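Local structure of BH2358 protein (Bacillus halodurans C-125, 2RBD) at residues 27-32 with 57-62; 34-39 with 108-113; 46-51 with 102-107; 52-57 with 142-147; 71-76 with 125-130. The protein is of unknown function but belongs to the ferritin-like DUF3231 family and is probably a structural component of the spore coat. One frame throughout, in Å; residues are numbered along the deposited sequence.

Interaction 1: 27-32 with 57-62; sequences STNNGL and QAMQDE. With PG4 (tetraethylene glycol), chain C.
N29 and E62 meet across helices 16-42 and 46-72 through a nearly straight hydrogen bond, N29 ND2 to E62 OE1 at 3.0 Å with an N-H...O angle of 170°. The amide and carboxylate planes are only 23° apart, and E62 OE1 takes the proton on its anti lone pair, turned away from OE2. Beside this polar pair lies selenomethionine M59: its SE sits 3.7 Å from L32 CB, and its bend at chi3 (-71°) brings CE alongside the L32 backbone. The two segments run antiparallel, their axes 9.9 Å apart. A tetraethylene glycol, probably from the crystallisation liquor, spans the same pair. Its O1 donates to N29 OD1 at 2.8 Å and its O5 to E62 OE2, a bond whose modelled 2.5 Å is doubtfully short. Between these polar ends its carbons touch L32 CD1 and A58 CB; such molecules often mark pockets. Further out, K141 is hydrogen-bonded to the glycol and forms a long, weak ion pair with E62. E62 OE1 takes a second bond from Y25 OH, and N29 ND2 is shared between E62 and N63 OD1, which probably sets the orientation of the amide.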
# COMPACT_ATOMS: atom_id res chain seq x y z
N SER A 27 11.08 -11.23 9.79
CA SER A 27 11.51 -12.13 8.73
C SER A 27 12.06 -11.36 7.51
O SER A 27 13.08 -11.76 6.93
CB SER A 27 10.37 -13.10 8.35
OG SER A 27 10.86 -14.17 7.56
N THR A 28 11.37 -10.29 7.11
CA THR A 28 11.84 -9.42 6.01
C THR A 28 13.25 -8.89 6.32
O THR A 28 14.16 -8.98 5.48
CB THR A 28 10.83 -8.33 5.71
OG1 THR A 28 9.59 -8.97 5.35
CG2 THR A 28 11.34 -7.47 4.52
N ASN A 29 13.44 -8.37 7.54
CA ASN A 29 14.75 -7.90 7.96
C ASN A 29 15.80 -9.03 7.87
O ASN A 29 16.91 -8.79 7.41
CB ASN A 29 14.75 -7.33 9.38
CG ASN A 29 14.32 -5.87 9.45
OD1 ASN A 29 13.96 -5.28 8.43
ND2 ASN A 29 14.35 -5.29 10.65
N ASN A 30 15.47 -10.23 8.33
CA ASN A 30 16.43 -11.32 8.28
C ASN A 30 16.87 -11.60 6.86
O ASN A 30 18.04 -11.86 6.57
CB ASN A 30 15.79 -12.59 8.87
CG ASN A 30 15.63 -12.55 10.37
OD1 ASN A 30 16.32 -11.82 11.08
ND2 ASN A 30 14.76 -13.44 10.86
N GLY A 31 15.92 -11.55 5.93
CA GLY A 31 16.23 -11.78 4.52
C GLY A 31 17.06 -10.67 3.92
O GLY A 31 17.99 -10.90 3.12
N LEU A 32 16.73 -9.46 4.28
CA LEU A 32 17.49 -8.30 3.77
C LEU A 32 18.90 -8.23 4.34
O LEU A 32 19.83 -7.94 3.62
CB LEU A 32 16.74 -6.99 4.01
CG LEU A 32 15.42 -6.78 3.24
CD1 LEU A 32 14.85 -5.41 3.66
CD2 LEU A 32 15.65 -6.82 1.71
N GLN A 57 23.30 -2.86 10.24
CA GLN A 57 23.34 -2.60 11.67
C GLN A 57 21.99 -2.06 12.17
O GLN A 57 21.51 -2.43 13.23
CB GLN A 57 24.50 -1.62 11.95
CG GLN A 57 24.89 -1.50 13.41
CD GLN A 57 26.10 -0.60 13.63
OE1 GLN A 57 27.11 -0.65 12.89
NE2 GLN A 57 26.02 0.22 14.66
N ALA A 58 21.38 -1.19 11.38
CA ALA A 58 20.06 -0.62 11.70
C ALA A 58 19.00 -1.71 11.81
O ALA A 58 18.20 -1.73 12.74
CB ALA A 58 19.66 0.46 10.69
N MSE A 59 19.05 -2.66 10.89
CA MSE A 59 18.08 -3.77 10.92
C MSE A 59 18.32 -4.70 12.07
O MSE A 59 17.38 -5.21 12.68
CB MSE A 59 18.12 -4.52 9.60
CG MSE A 59 17.49 -3.70 8.45
SE MSE A 59 17.25 -4.67 6.80
CE MSE A 59 19.09 -4.83 6.24
N GLN A 60 19.59 -4.91 12.39
CA GLN A 60 19.93 -5.71 13.56
C GLN A 60 19.41 -5.05 14.83
O GLN A 60 18.93 -5.74 15.73
CB GLN A 60 21.43 -5.91 13.62
CG GLN A 60 21.89 -6.94 12.60
CD GLN A 60 23.39 -7.05 12.49
OE1 GLN A 60 24.13 -6.10 12.73
NE2 GLN A 60 23.84 -8.21 12.07
N ASP A 61 19.46 -3.74 14.90
CA ASP A 61 18.92 -3.02 16.08
C ASP A 61 17.41 -3.15 16.16
O ASP A 61 16.84 -3.36 17.26
CB ASP A 61 19.23 -1.51 16.05
CG ASP A 61 20.70 -1.20 16.19
OD1 ASP A 61 21.48 -2.07 16.61
OD2 ASP A 61 21.08 -0.04 15.89
N GLU A 62 16.73 -2.99 15.02
CA GLU A 62 15.30 -3.22 14.95
C GLU A 62 14.98 -4.65 15.41
O GLU A 62 14.06 -4.88 16.22
CB GLU A 62 14.77 -2.99 13.56
CG GLU A 62 14.83 -1.55 13.11
CD GLU A 62 14.19 -1.35 11.76
OE1 GLU A 62 13.86 -2.32 11.06
OE2 GLU A 62 14.05 -0.18 11.35
O1 PG4 C . 11.48 -5.13 7.14
C1 PG4 C . 11.50 -3.80 6.50
C2 PG4 C . 12.92 -3.36 6.16
O2 PG4 C . 13.06 -1.97 5.89
C3 PG4 C . 13.81 -1.76 4.70
C4 PG4 C . 15.29 -1.72 4.94
O3 PG4 C . 15.63 -0.52 5.66
C5 PG4 C . 17.04 -0.41 5.77
C6 PG4 C . 17.48 0.74 6.64
O4 PG4 C . 16.77 0.84 7.88
C7 PG4 C . 17.18 2.03 8.57
C8 PG4 C . 16.36 2.37 9.82
O5 PG4 C . 15.20 1.53 9.95

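Interaction 2: 34-39 with 108-113; sequences NGYRSF and SMDVAK
Y36 extends its phenol across the interior of the bundle until OH meets D110 OD2, 2.7 Å away. The phenol is the donor, and OD2 receives it on its anti lone pair, on the side away from OD1. The carboxylate oxygen stays in the plane of the ring at its edge, 3.4 Å from Y36 CE1, and the ring and carboxylate planes differ by 22°. The two side chains arrive from opposite directions. Each has CG anti to its own carbonyl carbon (chi1 -70° for Y36, -68° for D110), which aims both groups into the gap between helices 16-42 and 100-124. That gap is wide: the nearest CA atoms, those of Y36 and D110, are 10.9 Å apart, so the long tyrosine does most of the bridging and the segments bury just 96 Å² between them. I52, I56 and M59 of helix 46-72 pack on the tyrosine, as does I107 of helix 100-124, leaving its hydroxyl as the polar end of a largely apolar side chain. The bound tetraethylene glycol comes within about 4 Å of the Y36 side chain. The tyrosine-aspartate bond thus joins the first and third long helices through the middle of a four-helix bundle, consistent with membership of the ferritin clan.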
# COMPACT_ATOMS: atom_id res chain seq x y z
N ASN A 34 20.68 -10.83 5.05
CA ASN A 34 21.40 -11.83 4.28
C ASN A 34 21.74 -11.33 2.88
O ASN A 34 22.87 -11.45 2.44
CB ASN A 34 20.55 -13.10 4.22
CG ASN A 34 21.16 -14.16 3.31
OD1 ASN A 34 22.27 -14.54 3.50
ND2 ASN A 34 20.41 -14.62 2.34
N GLY A 35 20.77 -10.74 2.19
CA GLY A 35 21.04 -10.20 0.84
C GLY A 35 22.05 -9.08 0.83
O GLY A 35 22.91 -9.03 -0.05
N TYR A 36 21.95 -8.19 1.80
CA TYR A 36 22.87 -7.08 1.88
C TYR A 36 24.29 -7.54 2.25
O TYR A 36 25.25 -6.97 1.80
CB TYR A 36 22.39 -6.02 2.88
CG TYR A 36 21.17 -5.25 2.46
CD1 TYR A 36 20.35 -5.65 1.41
CD2 TYR A 36 20.77 -4.17 3.21
CE1 TYR A 36 19.20 -4.91 1.07
CE2 TYR A 36 19.62 -3.44 2.87
CZ TYR A 36 18.86 -3.82 1.83
OH TYR A 36 17.72 -3.09 1.55
N ARG A 37 24.41 -8.56 3.10
CA ARG A 37 25.72 -9.15 3.35
C ARG A 37 26.33 -9.72 2.06
O ARG A 37 27.54 -9.62 1.82
CB ARG A 37 25.59 -10.19 4.45
CG ARG A 37 25.49 -9.56 5.83
CD ARG A 37 25.19 -10.62 6.86
NE ARG A 37 25.45 -10.13 8.22
CZ ARG A 37 25.08 -10.79 9.30
NH1 ARG A 37 24.34 -11.88 9.24
NH2 ARG A 37 25.43 -10.35 10.49
N SER A 38 25.47 -10.27 1.20
CA SER A 38 25.98 -10.70 -0.12
C SER A 38 26.36 -9.47 -0.94
O SER A 38 27.46 -9.41 -1.48
CB SER A 38 24.95 -11.52 -0.86
OG SER A 38 25.50 -11.98 -2.08
N PHE A 39 25.51 -8.44 -0.96
CA PHE A 39 25.83 -7.20 -1.68
C PHE A 39 27.15 -6.57 -1.24
O PHE A 39 27.85 -6.03 -2.07
CB PHE A 39 24.72 -6.18 -1.54
CG PHE A 39 23.48 -6.47 -2.35
CD1 PHE A 39 23.46 -7.31 -3.45
CD2 PHE A 39 22.32 -5.80 -2.03
CE1 PHE A 39 22.28 -7.51 -4.19
CE2 PHE A 39 21.14 -5.99 -2.74
CZ PHE A 39 21.13 -6.86 -3.81
N SER A 108 17.43 1.21 -2.17
CA SER A 108 16.53 2.37 -2.13
C SER A 108 15.05 1.96 -2.20
O SER A 108 14.20 2.47 -1.45
CB SER A 108 16.86 3.34 -3.25
OG SER A 108 18.20 3.80 -3.10
N MSE A 109 14.75 0.98 -3.06
CA MSE A 109 13.38 0.48 -3.15
C MSE A 109 12.98 -0.26 -1.87
O MSE A 109 11.84 -0.12 -1.42
CB MSE A 109 13.20 -0.40 -4.38
CG MSE A 109 13.24 0.42 -5.62
SE MSE A 109 13.01 -0.63 -7.19
CE MSE A 109 14.66 -1.44 -7.22
N ASP A 110 13.90 -1.00 -1.32
CA ASP A 110 13.63 -1.69 -0.06
C ASP A 110 13.28 -0.69 1.07
O ASP A 110 12.35 -0.91 1.89
CB ASP A 110 14.83 -2.55 0.41
CG ASP A 110 15.13 -3.76 -0.47
OD1 ASP A 110 14.20 -4.28 -1.13
OD2 ASP A 110 16.32 -4.16 -0.50
N VAL A 111 14.05 0.38 1.16
CA VAL A 111 13.83 1.41 2.15
C VAL A 111 12.45 2.05 1.96
O VAL A 111 11.71 2.27 2.92
CB VAL A 111 14.98 2.46 2.16
CG1 VAL A 111 14.63 3.64 3.10
CG2 VAL A 111 16.27 1.78 2.58
N ALA A 112 12.11 2.41 0.73
CA ALA A 112 10.78 2.95 0.44
C ALA A 112 9.65 2.01 0.85
O ALA A 112 8.67 2.45 1.46
CB ALA A 112 10.64 3.27 -1.03
N LYS A 113 9.81 0.73 0.55
CA LYS A 113 8.82 -0.27 0.95
C LYS A 113 8.74 -0.35 2.47
O LYS A 113 7.66 -0.44 3.03
CB LYS A 113 9.15 -1.64 0.35
CG LYS A 113 8.94 -1.76 -1.15
CD LYS A 113 9.72 -2.96 -1.75

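Interaction 3: 46-51 with 102-107; sequences EDLKNL and EISATI
L48 meets I103 and S104 across the gap between helices 46-72 and 100-124, and the residues before it on segment 46-51 deal with other partners. E46, at the start of its helix, reaches forward to K49 in a salt bridge that holds in one modelled conformer of each residue and is therefore doubtful. D47 makes a salt bridge with K155 at the end of helix 128-155. L48 follows with CG anti to the backbone N (chi1 174°), which carries CG toward helix 100-124, while chi2 (56°) sets the two methyls. CD2 rests 4.0 Å from I103 CG2, the two side chains crossing obliquely, while CD1 lies 4.2 Å from S104 CB. The leucine thus straddles two successive residues of the facing helix, whose nearest CA, that of S104, is 7.2 Å from its own.

On the facing helix, S104 gives L48 its CB, and its OG is hydrogen-bonded to N152 of helix 128-155. T106 turns its OG1 back onto E102 O at 2.9 Å; that carbonyl also accepts T106 N, and the two donors reach it from opposite faces of its plane. L151 of helix 128-155 packs on both L48 and S104, while T43 touches L48 and I103. Near one end of the bundle three helices therefore pack through apolar groups, with the D47-K155 pair beside them, as in the core of a four-helix bundle.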
# COMPACT_ATOMS: atom_id res chain seq x y z
N GLU A 46 33.11 2.35 -2.08
CA GLU A 46 33.23 2.31 -0.63
C GLU A 46 32.12 3.10 0.10
O GLU A 46 31.75 2.78 1.24
CB GLU A 46 34.63 2.79 -0.20
CG GLU A 46 35.77 1.86 -0.67
CD GLU A 46 35.58 0.38 -0.32
OE1 GLU A 46 35.38 0.05 0.87
OE2 GLU A 46 35.64 -0.47 -1.23
N ASP A 47 31.60 4.13 -0.55
CA ASP A 47 30.51 4.92 0.02
C ASP A 47 29.22 4.09 0.07
O ASP A 47 28.48 4.13 1.05
CB ASP A 47 30.27 6.19 -0.78
CG ASP A 47 31.49 7.13 -0.77
OD1 ASP A 47 32.01 7.33 0.34
OD2 ASP A 47 31.90 7.65 -1.85
N LEU A 48 28.97 3.32 -0.98
CA LEU A 48 27.83 2.42 -0.97
C LEU A 48 28.05 1.34 0.07
O LEU A 48 27.13 1.01 0.84
CB LEU A 48 27.64 1.82 -2.35
CG LEU A 48 26.57 0.73 -2.49
CD1 LEU A 48 25.23 1.25 -2.00
CD2 LEU A 48 26.45 0.26 -3.96
N LYS A 49 29.25 0.77 0.15
CA LYS A 49 29.54 -0.25 1.13
C LYS A 49 29.26 0.23 2.56
O LYS A 49 28.68 -0.47 3.39
CB LYS A 49 31.00 -0.67 1.01
CG LYS A 49 31.28 -2.05 1.49
CD LYS A 49 32.72 -2.49 1.12
CE LYS A 49 33.03 -2.41 -0.40
NZ LYS A 49 34.45 -2.79 -0.72
N ASN A 50 29.64 1.47 2.84
CA ASN A 50 29.42 2.00 4.15
C ASN A 50 27.94 2.08 4.50
O ASN A 50 27.54 1.83 5.62
CB ASN A 50 30.00 3.41 4.28
CG ASN A 50 31.52 3.40 4.45
OD1 ASN A 50 32.12 2.43 4.89
ND2 ASN A 50 32.14 4.53 4.10
N LEU A 51 27.14 2.47 3.53
CA LEU A 51 25.70 2.57 3.74
C LEU A 51 25.03 1.20 3.88
O LEU A 51 24.09 1.04 4.66
CB LEU A 51 25.04 3.41 2.65
CG LEU A 51 25.21 4.93 2.82
CD1 LEU A 51 24.90 5.72 1.52
CD2 LEU A 51 24.34 5.44 3.99
N GLU A 102 22.81 -0.89 -9.54
CA GLU A 102 21.66 -1.73 -9.32
C GLU A 102 21.52 -2.18 -7.85
O GLU A 102 20.39 -2.23 -7.37
CB GLU A 102 21.63 -2.87 -10.32
CG GLU A 102 21.24 -2.41 -11.74
CD GLU A 102 22.33 -1.66 -12.47
OE1 GLU A 102 23.53 -2.01 -12.30
OE2 GLU A 102 21.99 -0.72 -13.24
N ILE A 103 22.61 -2.35 -7.13
CA ILE A 103 22.59 -2.61 -5.68
C ILE A 103 21.94 -1.42 -4.97
O ILE A 103 21.06 -1.58 -4.14
CB ILE A 103 24.00 -2.83 -5.14
CG1 ILE A 103 24.56 -4.17 -5.64
CG2 ILE A 103 24.00 -2.85 -3.59
CD1 ILE A 103 26.07 -4.33 -5.45
N SER A 104 22.40 -0.22 -5.31
CA SER A 104 21.85 0.99 -4.70
C SER A 104 20.37 1.14 -4.96
O SER A 104 19.60 1.46 -4.04
CB SER A 104 22.60 2.23 -5.18
OG SER A 104 22.30 3.33 -4.35
N ALA A 105 19.95 0.91 -6.20
CA ALA A 105 18.52 0.95 -6.58
C ALA A 105 17.69 0.00 -5.75
O ALA A 105 16.63 0.38 -5.27
CB ALA A 105 18.37 0.62 -8.04
N THR A 106 18.18 -1.22 -5.60
CA THR A 106 17.50 -2.22 -4.82
C THR A 106 17.31 -1.81 -3.38
O THR A 106 16.19 -1.88 -2.83
CB THR A 106 18.28 -3.54 -4.88
OG1 THR A 106 18.33 -3.95 -6.24
CG2 THR A 106 17.62 -4.62 -4.03
N ILE A 107 18.38 -1.36 -2.76
CA ILE A 107 18.31 -0.94 -1.39
C ILE A 107 17.36 0.27 -1.24
O ILE A 107 16.57 0.35 -0.32
CB ILE A 107 19.71 -0.61 -0.85
CG1 ILE A 107 20.54 -1.89 -0.85
CG2 ILE A 107 19.59 0.05 0.56
CD1 ILE A 107 21.96 -1.69 -0.42

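Interaction 4: 52-57 with 142-147; sequences IDEAIQ and VQFGGK
Segments 52-57 and 142-147 run antiparallel at 168°, their axes 11.5 Å apart, and the nearest CA atoms, those of A55 and F144, are 7.8 Å from each other. They belong to the second and fourth long helices of a four-helix bundle in the ferritin clan, and the wide spacing is bridged chiefly by the ring of F144. F144 has CG anti to the backbone N (chi1 -174°), which carries the phenyl across to the other helix, where CZ lies 3.6 Å from A55 CB. This methyl meets the ring obliquely.

E54, one residue before A55, passes the phenyl in the opposite direction. Its chain is fully extended, and the carboxylate stands steeply to the ring, the planes 80° apart. E54 CD lies in the ring plane at its edge, and E54 OE2 is 3.8 Å from F144 CD1. The aliphatic part of the glutamate therefore lines the rim of the phenyl before its charged end reaches K147.

V111 of helix 100-124 and L51 also pack on F144, and the bound tetraethylene glycol lies about 4 Å from its side chain. I52, whose CB points away from 142-147, packs on Y36, I103 and I107. The charged pair sits at the margin of the contact. K147 crosses E54 at about a right angle, its chain bent at chi3 and chi4, and its NZ approaches E54 OE1 in a salt bridge whose modelled 2.5 Å is doubtfully short, with E54 OE2 farther from the same nitrogen at 3.2 Å.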
# COMPACT_ATOMS: atom_id res chain seq x y z
N ILE A 52 25.53 0.19 3.16
CA ILE A 52 25.00 -1.17 3.30
C ILE A 52 25.30 -1.64 4.71
O ILE A 52 24.43 -2.21 5.38
CB ILE A 52 25.61 -2.16 2.28
CG1 ILE A 52 25.36 -1.77 0.83
CG2 ILE A 52 25.09 -3.60 2.60
CD1 ILE A 52 26.17 -2.60 -0.17
N ASP A 53 26.53 -1.40 5.17
CA ASP A 53 26.88 -1.77 6.54
C ASP A 53 25.97 -1.07 7.55
O ASP A 53 25.52 -1.65 8.53
CB ASP A 53 28.33 -1.40 6.84
CG ASP A 53 29.34 -2.46 6.41
OD1 ASP A 53 28.98 -3.66 6.30
OD2 ASP A 53 30.53 -2.09 6.23
N GLU A 54 25.68 0.19 7.32
CA GLU A 54 24.79 0.92 8.20
C GLU A 54 23.38 0.34 8.20
O GLU A 54 22.75 0.23 9.24
CB GLU A 54 24.75 2.37 7.78
CG GLU A 54 23.83 3.19 8.67
CD GLU A 54 23.77 4.67 8.35
OE1 GLU A 54 24.62 5.13 7.55
OE2 GLU A 54 22.84 5.32 8.95
N ALA A 55 22.89 -0.01 7.02
CA ALA A 55 21.59 -0.63 6.92
C ALA A 55 21.50 -1.95 7.69
O ALA A 55 20.50 -2.19 8.37
CB ALA A 55 21.19 -0.85 5.47
N ILE A 56 22.53 -2.79 7.53
CA ILE A 56 22.58 -4.07 8.25
C ILE A 56 22.52 -3.80 9.75
O ILE A 56 21.75 -4.44 10.47
CB ILE A 56 23.84 -4.84 7.88
CG1 ILE A 56 23.76 -5.32 6.41
CG2 ILE A 56 24.05 -6.04 8.83
CD1 ILE A 56 25.12 -5.67 5.78
N GLN A 57 23.30 -2.86 10.24
CA GLN A 57 23.34 -2.60 11.67
C GLN A 57 21.99 -2.06 12.17
O GLN A 57 21.51 -2.43 13.23
CB GLN A 57 24.50 -1.62 11.95
CG GLN A 57 24.89 -1.50 13.41
CD GLN A 57 26.10 -0.60 13.63
OE1 GLN A 57 27.11 -0.65 12.89
NE2 GLN A 57 26.02 0.22 14.66
N VAL A 142 13.37 7.15 7.44
CA VAL A 142 13.29 8.35 6.64
C VAL A 142 14.70 8.93 6.48
O VAL A 142 15.09 9.35 5.36
CB VAL A 142 12.34 9.38 7.26
CG1 VAL A 142 12.55 10.76 6.61
CG2 VAL A 142 10.88 8.92 7.17
N GLN A 143 15.46 9.00 7.57
CA GLN A 143 16.81 9.55 7.48
C GLN A 143 17.72 8.70 6.59
O GLN A 143 18.44 9.24 5.75
CB GLN A 143 17.44 9.80 8.84
CG GLN A 143 16.64 10.85 9.68
CD GLN A 143 16.44 12.18 8.97
OE1 GLN A 143 17.40 12.72 8.42
NE2 GLN A 143 15.22 12.70 8.99
N PHE A 144 17.65 7.39 6.73
CA PHE A 144 18.47 6.50 5.94
C PHE A 144 18.11 6.62 4.46
O PHE A 144 18.96 6.66 3.58
CB PHE A 144 18.33 5.01 6.42
CG PHE A 144 19.29 4.11 5.72
CD1 PHE A 144 20.61 4.06 6.11
CD2 PHE A 144 18.90 3.39 4.60
CE1 PHE A 144 21.52 3.31 5.39
CE2 PHE A 144 19.80 2.63 3.89
CZ PHE A 144 21.13 2.60 4.30
N GLY A 145 16.82 6.69 4.18
CA GLY A 145 16.39 6.89 2.81
C GLY A 145 16.92 8.17 2.21
O GLY A 145 17.28 8.21 1.03
N GLY A 146 16.98 9.23 3.01
CA GLY A 146 17.54 10.49 2.52
C GLY A 146 19.04 10.39 2.19
O GLY A 146 19.51 10.99 1.22
N LYS A 147 19.77 9.62 2.97
CA LYS A 147 21.18 9.30 2.69
C LYS A 147 21.35 8.51 1.41
O LYS A 147 22.27 8.78 0.64
CB LYS A 147 21.81 8.55 3.85
CG LYS A 147 21.98 9.30 5.13
CD LYS A 147 22.38 8.24 6.17
CE LYS A 147 23.37 8.70 7.14
NZ LYS A 147 24.35 7.61 7.39

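Interaction 5: 71-76 with 125-130; sequences RSNGVG and SIREDV
R127 reaches across to N73 with the end of its guanidinium, and the route there starts at CB, which points toward segment 71-76. From CB the chain runs extended through CG, then bends at chi3 (67°) so that CD turns NE toward D129. NE donates to D129 OD1 at 2.8 Å, nearly straight, on the syn lone pair. NH2 donates to D129 OD2, also at 2.8 Å, completing a side-on, two-nitrogen salt bridge that holds guanidinium and carboxylate edge to edge. R127 stands at the N-cap position of helix 128-155, the fourth helix of the bundle, while N73 lies in the turn just after helix 46-72. The remaining nitrogen, NH1, donates to N73 OD1 at 3.2 Å with an angle of 152°. The oxygen stays near the guanidinium plane, but the donor is tilted 31° from the carbonyl plane of the amide. NH1 also bonds E12 O. A water accepts from both R127 NH2 at 2.8 Å and N73 ND2 at 2.9 Å, giving amide and guanidinium a second connection. N73 ND2 is hydrogen-bonded as well to L69 O, and the backbone N of R127 to E18 OE2.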
# COMPACT_ATOMS: atom_id res chain seq x y z
N ARG A 71 9.46 -12.71 21.78
CA ARG A 71 9.85 -13.68 22.83
C ARG A 71 9.03 -13.48 24.11
O ARG A 71 8.71 -14.45 24.81
CB ARG A 71 11.34 -13.59 23.16
CG ARG A 71 12.26 -14.26 22.15
CD ARG A 71 13.67 -14.45 22.76
NE ARG A 71 14.08 -13.20 23.38
CZ ARG A 71 14.89 -12.31 22.82
NH1 ARG A 71 15.50 -12.56 21.65
NH2 ARG A 71 15.12 -11.17 23.46
N SER A 72 8.67 -12.23 24.43
CA SER A 72 7.92 -11.92 25.63
C SER A 72 6.42 -12.21 25.46
O SER A 72 5.66 -12.12 26.41
CB SER A 72 8.04 -10.45 26.01
OG SER A 72 9.39 -10.05 26.15
N ASN A 73 5.99 -12.50 24.25
CA ASN A 73 4.57 -12.70 24.00
C ASN A 73 4.26 -14.09 23.44
O ASN A 73 3.20 -14.34 22.92
CB ASN A 73 4.04 -11.59 23.08
CG ASN A 73 3.85 -10.29 23.80
OD1 ASN A 73 2.76 -10.03 24.32
ND2 ASN A 73 4.89 -9.47 23.86
N GLY A 74 5.21 -15.00 23.57
CA GLY A 74 4.97 -16.39 23.23
C GLY A 74 4.76 -16.58 21.76
O GLY A 74 3.92 -17.37 21.37
N VAL A 75 5.52 -15.87 20.94
CA VAL A 75 5.45 -16.02 19.49
C VAL A 75 6.78 -16.60 19.00
O VAL A 75 7.85 -16.08 19.35
CB VAL A 75 5.19 -14.66 18.79
CG1 VAL A 75 5.17 -14.85 17.26
CG2 VAL A 75 3.89 -13.97 19.34
N GLY A 76 6.72 -17.68 18.23
CA GLY A 76 7.91 -18.24 17.61
C GLY A 76 8.57 -17.29 16.65
O GLY A 76 7.90 -16.61 15.88
N SER A 125 -2.18 -0.94 14.65
CA SER A 125 -1.83 -1.22 16.04
C SER A 125 -2.87 -0.74 17.02
O SER A 125 -3.49 0.29 16.84
CB SER A 125 -0.50 -0.56 16.42
OG SER A 125 0.58 -1.24 15.79
N ILE A 126 -3.09 -1.53 18.05
CA ILE A 126 -3.93 -1.18 19.20
C ILE A 126 -3.09 -1.09 20.44
O ILE A 126 -3.29 -0.20 21.26
CB ILE A 126 -5.06 -2.20 19.37
CG1 ILE A 126 -5.99 -2.16 18.17
CG2 ILE A 126 -5.84 -1.91 20.67
CD1 ILE A 126 -7.18 -3.12 18.24
N ARG A 127 -2.07 -1.92 20.56
CA ARG A 127 -1.12 -1.77 21.66
C ARG A 127 -0.19 -0.61 21.39
O ARG A 127 0.50 -0.57 20.37
CB ARG A 127 -0.37 -3.07 21.95
CG ARG A 127 -0.66 -3.60 23.35
CD ARG A 127 -0.03 -4.90 23.64
NE ARG A 127 1.43 -4.85 23.69
CZ ARG A 127 2.18 -5.89 23.99
NH1 ARG A 127 1.62 -7.05 24.31
NH2 ARG A 127 3.48 -5.79 23.99
N GLU A 128 -0.17 0.35 22.32
CA GLU A 128 0.57 1.60 22.10
C GLU A 128 2.07 1.41 21.91
O GLU A 128 2.72 2.17 21.18
CB GLU A 128 0.31 2.58 23.25
CG GLU A 128 -1.11 3.05 23.33
CD GLU A 128 -1.40 3.94 24.58
OE1 GLU A 128 -0.62 3.89 25.57
OE2 GLU A 128 -2.41 4.69 24.56
N ASP A 129 2.64 0.42 22.59
CA ASP A 129 4.08 0.15 22.46
C ASP A 129 4.47 -0.28 21.05
O ASP A 129 5.58 0.01 20.60
CB ASP A 129 4.54 -0.89 23.50
CG ASP A 129 3.85 -2.26 23.35
OD1 ASP A 129 2.61 -2.32 23.25
OD2 ASP A 129 4.58 -3.27 23.36
N VAL A 130 3.59 -1.04 20.40
CA VAL A 130 3.83 -1.51 19.01
C VAL A 130 3.81 -0.31 18.06
O VAL A 130 4.73 -0.13 17.26
CB VAL A 130 2.84 -2.62 18.58
CG1 VAL A 130 3.09 -3.05 17.11
CG2 VAL A 130 2.90 -3.85 19.53
O HOH W 1 5.18 -7.26 25.71

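Interactions 1 to 4 are linked within the four-helix bundle, mainly through interaction 2, while interaction 5 lies apart at one end; interactions 1 and 3 do not touch. Interaction 1 meets interaction 2 where M59 CE lies 3.5 Å from Y36 CD2. Interaction 2 meets interaction 3 through F39 CD2 and I103 CG2 at 3.7 Å, and interaction 4 through V111 CG2 and F144 CD2, also 3.7 Å. I107 CD1 and I52 CG1, 3.6 Å apart, join interactions 3 and 4. Interactions 1, 2 and 4 all come near the glycol, which may mark a pocket. Interaction 5 has its centre about 33 Å from that of interaction 3, beyond the chain's centre.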